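Local structure of periplasmic binding protein (Thermotoga lettingae TMO, 4RY8) at residues Phe29-Tyr33 against Ile76-Gly80; Met57-Val61 against His79-Leu85. The protein probably serves as the solute-binding component of a 5-methylthioribose transporter, holding this thiosugar in a pocket between its two lobes. All coordinates share one frame; numbering follows the deposited sequence. Where two conformers were deposited one is given.

Contact 1: residues Phe29-Tyr33 against Ile76-Gly80; sequences FFERY and IIDHG. With SR1 (5-S-methyl-5-thio-alpha-D-ribofuranose), chain G.
Phe30 meets His79 beside the bound 5-methylthioribose, where helix 28-44 and the loop that leaves strand 74-78 of a periplasmic binding protein fold both deliver side chains to the pocket. The helix axis at 29-33 and the strand axis at 76-78 run nearly antiparallel, 13.4 Å apart at closest approach, and long aromatic side chains bridge the distance. Phe30 does so with CE1, which is 3.4 Å from His79 CE1. The pair is an offset edge-to-face stack, the edge of Phe30 directed at the imidazole face, with the planes turned 67° apart. Phe29 CD1 sits over the centre of one Phe30 face, and SR1 C2 lies above one face of Phe29.

One turn on, Tyr33 sends its ring toward the strand, CG anti to the backbone N (chi1 172°), and its OH comes to 2.8 Å from Asp78 OD2. Phe102 on the adjacent strand 98-102 meets the same ring, while Val258 and Ala262 of helix 255-270 touch it.

The other carboxylate oxygen works as a second-shell group. Asp78 OD1 accepts a bent hydrogen bond from His79 ND1 at 2.6 Å, tilted out of the imidazole plane; it restrains rotation of the imidazole and would probably favour its protonated form. The opposite nitrogen thereby faces the ligand: His79 NE2 donates to the ring oxygen SR1 O4 at 3.0 Å, in the imidazole plane and almost straight, at 170°.

Contact 2: residues Met57-Val61 against His79-Leu85; sequences MARMV and HGRPDPL. With SR1 (5-S-methyl-5-thio-alpha-D-ribofuranose), chain G.
Met57 O accepts the backbone N-H of Val61 at 3.0 Å, closing the first turn of helix 57-69 and setting Met57, Met60 and Val61 against the start of helix 82-94. No hydrogen bond crosses between the two segments; they meet through methionine, leucine, valine and proline side chains, with the Arg81 guanidinium at the rim and Gly80 beside the methionine sulfurs, as neighbouring helices on one face of an alpha/beta sheet.

Met57 is bent at both chi2 and chi3 (-53° and -43°), which folds its methyl inward. Met57 CE thus reaches Leu85 CD2 at 3.4 Å, tighter than usual for two carbons, and rests 3.8 Å from Pro84 CB. Its sulfur lies over one face of the Arg81 guanidinium, toward the rim of that group. Replacing Met57 by alanine is likely to leave Leu85 and Pro84 beside a gap and the Arg81 guanidinium without its thioether neighbour.

Met60, extended beyond CG, runs deeper. The Met60 and Leu85 side chains cross at about a right angle, with Met60 SD 4.0 Å from Leu85 CD1 and 3.8 Å from Gly80 CA. A CB on Gly80 would come too near Met60 SD and Leu85 CD1, and its backbone angles would also press it against the preceding carbonyl oxygen. Val61 CG2 completes the apolar cluster, 4.0 Å from Leu85 CD2.

Arg81 stands at the N-cap position of helix 82-94, and its backbone N is buried with no partner in the model. Apart from the Arg81 guanidinium and some backbone oxygens, what meets here is thioether and alkyl surface. With no hydrogen bond crossing, the two segments are probably held mainly by close apolar packing.

In the fold
From the N terminus, helix 28-44 follows strand 17-22 and supplies 29-33; the chain then passes through strand 47-52 into helix 57-69, which supplies 57-61, before strand 74-78. Contact 1 closes the longer loop, with 42 residues between its segments, and contact 2 begins inside that loop but ends just beyond it, sharing His79 and Gly80. The loops therefore overlap rather than nest. Their centres are 14 Å apart, on opposite faces of the parallel sheet: Asp78 points toward helix 28-44, whereas Ile77 points away from it and packs on Met60 and Leu85. Strand 74-78 is thus sandwiched, and its C-terminal end presents His79 to the ligand.

Contact 1: residues Phe29-Tyr33 against Ile76-Gly80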
loop_
_atom_site.group_PDB
_atom_site.type_symbol
_atom_site.label_atom_id
_atom_site.label_comp_id
_atom_site.label_asym_id
_atom_site.label_seq_id
_atom_site.Cartn_x
_atom_site.Cartn_y
_atom_site.Cartn_z
ATOM N N PHE C 29 1.473 -6.619 22.338
ATOM C CA PHE C 29 0.440 -6.445 21.304
ATOM C C PHE C 29 -0.847 -7.178 21.661
ATOM O O PHE C 29 -1.920 -6.598 21.674
ATOM C CB PHE C 29 0.915 -6.901 19.913
ATOM C CG PHE C 29 -0.180 -6.859 18.866
ATOM C CD1 PHE C 29 -1.135 -7.883 18.763
ATOM C CD2 PHE C 29 -0.285 -5.785 18.028
ATOM C CE1 PHE C 29 -2.167 -7.816 17.833
ATOM C CE2 PHE C 29 -1.298 -5.698 17.109
ATOM C CZ PHE C 29 -2.240 -6.718 16.997
ATOM N N PHE C 30 -0.717 -8.453 21.977
ATOM C CA PHE C 30 -1.862 -9.303 22.196
ATOM C C PHE C 30 -2.489 -9.001 23.558
ATOM O O PHE C 30 -3.710 -9.041 23.697
ATOM C CB PHE C 30 -1.453 -10.767 22.058
ATOM C CG PHE C 30 -1.308 -11.214 20.630
ATOM C CD1 PHE C 30 -2.425 -11.269 19.807
ATOM C CD2 PHE C 30 -0.086 -11.610 20.114
ATOM C CE1 PHE C 30 -2.316 -11.671 18.472
ATOM C CE2 PHE C 30 0.033 -12.018 18.801
ATOM C CZ PHE C 30 -1.087 -12.061 17.976
ATOM N N GLU C 31 -1.678 -8.626 24.544
ATOM C CA GLU C 31 -2.224 -8.279 25.868
ATOM C C GLU C 31 -3.036 -7.005 25.783
ATOM O O GLU C 31 -4.044 -6.843 26.455
ATOM C CB GLU C 31 -1.107 -8.120 26.912
ATOM C CG GLU C 31 -0.255 -9.378 27.115
ATOM C CD GLU C 31 1.070 -9.115 27.834
ATOM O OE1 GLU C 31 1.220 -8.060 28.470
ATOM O OE2 GLU C 31 1.958 -9.980 27.784
ATOM N N ARG C 32 -2.605 -6.102 24.926
ATOM C CA ARG C 32 -3.265 -4.807 24.798
ATOM C C ARG C 32 -4.586 -4.949 24.048
ATOM O O ARG C 32 -5.569 -4.296 24.366
ATOM C CB ARG C 32 -2.328 -3.800 24.133
ATOM C CG ARG C 32 -1.194 -3.350 25.051
ATOM C CD ARG C 32 -1.691 -2.389 26.130
ATOM N NE ARG C 32 -2.092 -3.080 27.356
ATOM C CZ ARG C 32 -2.959 -2.602 28.241
ATOM N NH1 ARG C 32 -3.251 -3.313 29.321
ATOM N NH2 ARG C 32 -3.540 -1.419 28.048
ATOM N N TYR C 33 -4.616 -5.835 23.079
ATOM C CA TYR C 33 -5.848 -6.158 22.330
ATOM C C TYR C 33 -6.881 -6.698 23.290
ATOM O O TYR C 33 -8.043 -6.253 23.297
ATOM C CB TYR C 33 -5.486 -7.193 21.291
ATOM C CG TYR C 33 -6.610 -7.827 20.509
ATOM C CD1 TYR C 33 -7.495 -8.714 21.099
ATOM C CD2 TYR C 33 -6.778 -7.542 19.149
ATOM C CE1 TYR C 33 -8.496 -9.334 20.355
ATOM C CE2 TYR C 33 -7.807 -8.129 18.414
ATOM C CZ TYR C 33 -8.655 -9.034 19.021
ATOM O OH TYR C 33 -9.664 -9.640 18.278
ATOM N N ILE C 76 -15.885 -14.393 18.435
ATOM C CA ILE C 76 -14.763 -13.815 17.742
ATOM C C ILE C 76 -13.664 -14.883 17.604
ATOM O O ILE C 76 -13.166 -15.436 18.595
ATOM C CB ILE C 76 -14.204 -12.594 18.484
ATOM C CG1 ILE C 76 -15.351 -11.618 18.761
ATOM C CG2 ILE C 76 -13.113 -11.914 17.677
ATOM C CD1 ILE C 76 -15.090 -10.712 19.935
ATOM N N ILE C 77 -13.309 -15.186 16.374
ATOM C CA ILE C 77 -12.167 -16.014 16.093
ATOM C C ILE C 77 -10.922 -15.183 15.749
ATOM O O ILE C 77 -10.837 -14.488 14.722
ATOM C CB ILE C 77 -12.483 -17.042 15.038
ATOM C CG1 ILE C 77 -13.710 -17.834 15.500
ATOM C CG2 ILE C 77 -11.284 -17.961 14.868
ATOM C CD1 ILE C 77 -14.120 -18.910 14.554
ATOM N N ASP C 78 -9.936 -15.303 16.632
ATOM C CA ASP C 78 -8.716 -14.560 16.580
ATOM C C ASP C 78 -7.541 -15.443 16.154
ATOM O O ASP C 78 -7.121 -16.291 16.922
ATOM C CB ASP C 78 -8.489 -14.044 17.978
ATOM C CG ASP C 78 -7.544 -12.929 18.018
ATOM O OD1 ASP C 78 -6.437 -13.159 17.515
ATOM O OD2 ASP C 78 -7.925 -11.840 18.526
ATOM N N HIS C 79 -6.992 -15.167 14.977
ATOM C CA HIS C 79 -5.983 -15.982 14.333
ATOM C C HIS C 79 -6.557 -17.380 14.043
ATOM O O HIS C 79 -7.770 -17.531 13.842
ATOM C CB HIS C 79 -4.681 -15.999 15.116
ATOM C CG HIS C 79 -4.006 -14.675 15.172
ATOM N ND1 HIS C 79 -4.634 -13.562 15.667
ATOM C CD2 HIS C 79 -2.774 -14.274 14.787
ATOM C CE1 HIS C 79 -3.824 -12.530 15.591
ATOM N NE2 HIS C 79 -2.687 -12.926 15.065
ATOM N N GLY C 80 -5.692 -18.388 14.026
ATOM C CA GLY C 80 -6.088 -19.746 13.712
ATOM C C GLY C 80 -5.849 -19.960 12.240
ATOM O O GLY C 80 -5.417 -19.074 11.565
HETATM C CS SR1 G . 1.797 -14.636 15.365
HETATM S S SR1 G . 0.844 -13.545 14.334
HETATM C C5 SR1 G . 1.490 -12.031 15.084
HETATM C C4 SR1 G . 0.877 -10.789 14.442
HETATM O O4 SR1 G . -0.499 -10.904 14.604
HETATM C C1 SR1 G . -1.095 -9.645 14.975
HETATM O O1 SR1 G . -1.947 -9.273 13.945
HETATM C C2 SR1 G . -0.003 -8.603 15.161
HETATM O O2 SR1 G . 0.035 -7.497 14.219
HETATM C C3 SR1 G . 1.248 -9.454 15.078
HETATM O O3 SR1 G . 2.253 -8.796 14.319
#

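Contact 2: residues Met57-Val61 against His79-Leu85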
loop_
_atom_site.group_PDB
_atom_site.type_symbol
_atom_site.label_atom_id
_atom_site.label_comp_id
_atom_site.label_asym_id
_atom_site.label_seq_id
_atom_site.Cartn_x
_atom_site.Cartn_y
_atom_site.Cartn_z
ATOM N N MET C 57 -3.963 -26.147 17.711
ATOM C CA MET C 57 -5.158 -26.075 16.881
ATOM C C MET C 57 -6.262 -27.012 17.392
ATOM O O MET C 57 -7.443 -26.641 17.363
ATOM C CB MET C 57 -4.849 -26.333 15.386
ATOM C CG MET C 57 -4.244 -25.146 14.622
ATOM S SD MET C 57 -5.122 -23.533 14.688
ATOM C CE MET C 57 -6.740 -24.137 14.488
ATOM N N ALA C 58 -5.894 -28.193 17.897
ATOM C CA ALA C 58 -6.901 -29.158 18.385
ATOM C C ALA C 58 -7.606 -28.606 19.611
ATOM O O ALA C 58 -8.809 -28.776 19.760
ATOM C CB ALA C 58 -6.267 -30.511 18.708
ATOM N N ARG C 59 -6.853 -27.944 20.480
ATOM C CA ARG C 59 -7.445 -27.229 21.617
ATOM C C ARG C 59 -8.354 -26.109 21.128
ATOM O O ARG C 59 -9.412 -25.877 21.725
ATOM C CB ARG C 59 -6.384 -26.666 22.578
ATOM N N MET C 60 -7.957 -25.434 20.035
ATOM C CA MET C 60 -8.752 -24.321 19.476
ATOM C C MET C 60 -10.154 -24.758 19.018
ATOM O O MET C 60 -11.158 -24.118 19.362
ATOM C CB MET C 60 -7.995 -23.586 18.330
ATOM C CG MET C 60 -8.281 -22.077 18.249
ATOM S SD MET C 60 -7.398 -21.198 16.955
ATOM C CE MET C 60 -8.230 -19.590 17.134
ATOM N N VAL C 61 -10.209 -25.851 18.276
ATOM C CA VAL C 61 -11.459 -26.467 17.842
ATOM C C VAL C 61 -12.389 -26.842 19.001
ATOM O O VAL C 61 -13.583 -26.525 18.948
ATOM C CB VAL C 61 -11.151 -27.724 16.993
ATOM C CG1 VAL C 61 -12.402 -28.586 16.736
ATOM C CG2 VAL C 61 -10.504 -27.320 15.690
ATOM N N HIS C 79 -6.992 -15.167 14.977
ATOM C CA HIS C 79 -5.983 -15.982 14.333
ATOM C C HIS C 79 -6.557 -17.380 14.043
ATOM O O HIS C 79 -7.770 -17.531 13.842
ATOM C CB HIS C 79 -4.681 -15.999 15.116
ATOM C CG HIS C 79 -4.006 -14.675 15.172
ATOM N ND1 HIS C 79 -4.634 -13.562 15.667
ATOM C CD2 HIS C 79 -2.774 -14.274 14.787
ATOM C CE1 HIS C 79 -3.824 -12.530 15.591
ATOM N NE2 HIS C 79 -2.687 -12.926 15.065
ATOM N N GLY C 80 -5.692 -18.388 14.026
ATOM C CA GLY C 80 -6.088 -19.746 13.712
ATOM C C GLY C 80 -5.849 -19.960 12.240
ATOM O O GLY C 80 -5.417 -19.074 11.565
ATOM N N ARG C 81 -6.164 -21.145 11.716
ATOM C CA ARG C 81 -6.043 -21.383 10.276
ATOM C C ARG C 81 -7.349 -21.899 9.726
ATOM O O ARG C 81 -8.125 -22.491 10.456
ATOM C CB ARG C 81 -4.906 -22.341 10.011
ATOM C CG ARG C 81 -3.600 -21.645 10.316
ATOM C CD ARG C 81 -2.435 -22.565 10.086
ATOM N NE ARG C 81 -2.135 -23.343 11.265
ATOM C CZ ARG C 81 -2.534 -24.584 11.505
ATOM N NH1 ARG C 81 -2.140 -25.171 12.624
ATOM N NH2 ARG C 81 -3.303 -25.251 10.650
ATOM N N PRO C 82 -7.627 -21.629 8.450
ATOM C CA PRO C 82 -8.982 -21.876 8.025
ATOM C C PRO C 82 -9.269 -23.347 7.909
ATOM O O PRO C 82 -10.392 -23.747 8.143
ATOM C CB PRO C 82 -9.092 -21.203 6.645
ATOM C CG PRO C 82 -7.752 -20.667 6.310
ATOM C CD PRO C 82 -6.803 -20.953 7.438
ATOM N N ASP C 83 -8.296 -24.154 7.513
ATOM C CA ASP C 83 -8.689 -25.528 7.254
ATOM C C ASP C 83 -9.203 -26.179 8.530
ATOM O O ASP C 83 -10.314 -26.710 8.556
ATOM C CB ASP C 83 -7.614 -26.368 6.614
ATOM C CG ASP C 83 -7.897 -27.839 6.786
ATOM O OD1 ASP C 83 -8.665 -28.417 5.986
ATOM O OD2 ASP C 83 -7.386 -28.416 7.763
ATOM N N PRO C 84 -8.417 -26.120 9.622
ATOM C CA PRO C 84 -8.949 -26.795 10.837
ATOM C C PRO C 84 -10.287 -26.182 11.338
ATOM O O PRO C 84 -11.170 -26.880 11.775
ATOM C CB PRO C 84 -7.834 -26.583 11.863
ATOM C CG PRO C 84 -6.607 -26.357 11.042
ATOM C CD PRO C 84 -7.028 -25.667 9.775
ATOM N N LEU C 85 -10.430 -24.880 11.228
ATOM C CA LEU C 85 -11.550 -24.168 11.860
ATOM C C LEU C 85 -12.861 -24.025 11.046
ATOM O O LEU C 85 -13.928 -23.779 11.630
ATOM C CB LEU C 85 -11.067 -22.784 12.274
ATOM C CG LEU C 85 -9.873 -22.702 13.233
ATOM C CD1 LEU C 85 -9.636 -21.270 13.688
ATOM C CD2 LEU C 85 -10.061 -23.599 14.437
HETATM C CS SR1 G . 1.797 -14.636 15.365
HETATM S S SR1 G . 0.844 -13.545 14.334
HETATM C C5 SR1 G . 1.490 -12.031 15.084
HETATM C C4 SR1 G . 0.877 -10.789 14.442
HETATM O O4 SR1 G . -0.499 -10.904 14.604
HETATM C C1 SR1 G . -1.095 -9.645 14.975
HETATM O O1 SR1 G . -1.947 -9.273 13.945
HETATM C C2 SR1 G . -0.003 -8.603 15.161
HETATM O O2 SR1 G . 0.035 -7.497 14.219
HETATM C C3 SR1 G . 1.248 -9.454 15.078
HETATM O O3 SR1 G . 2.253 -8.796 14.319
#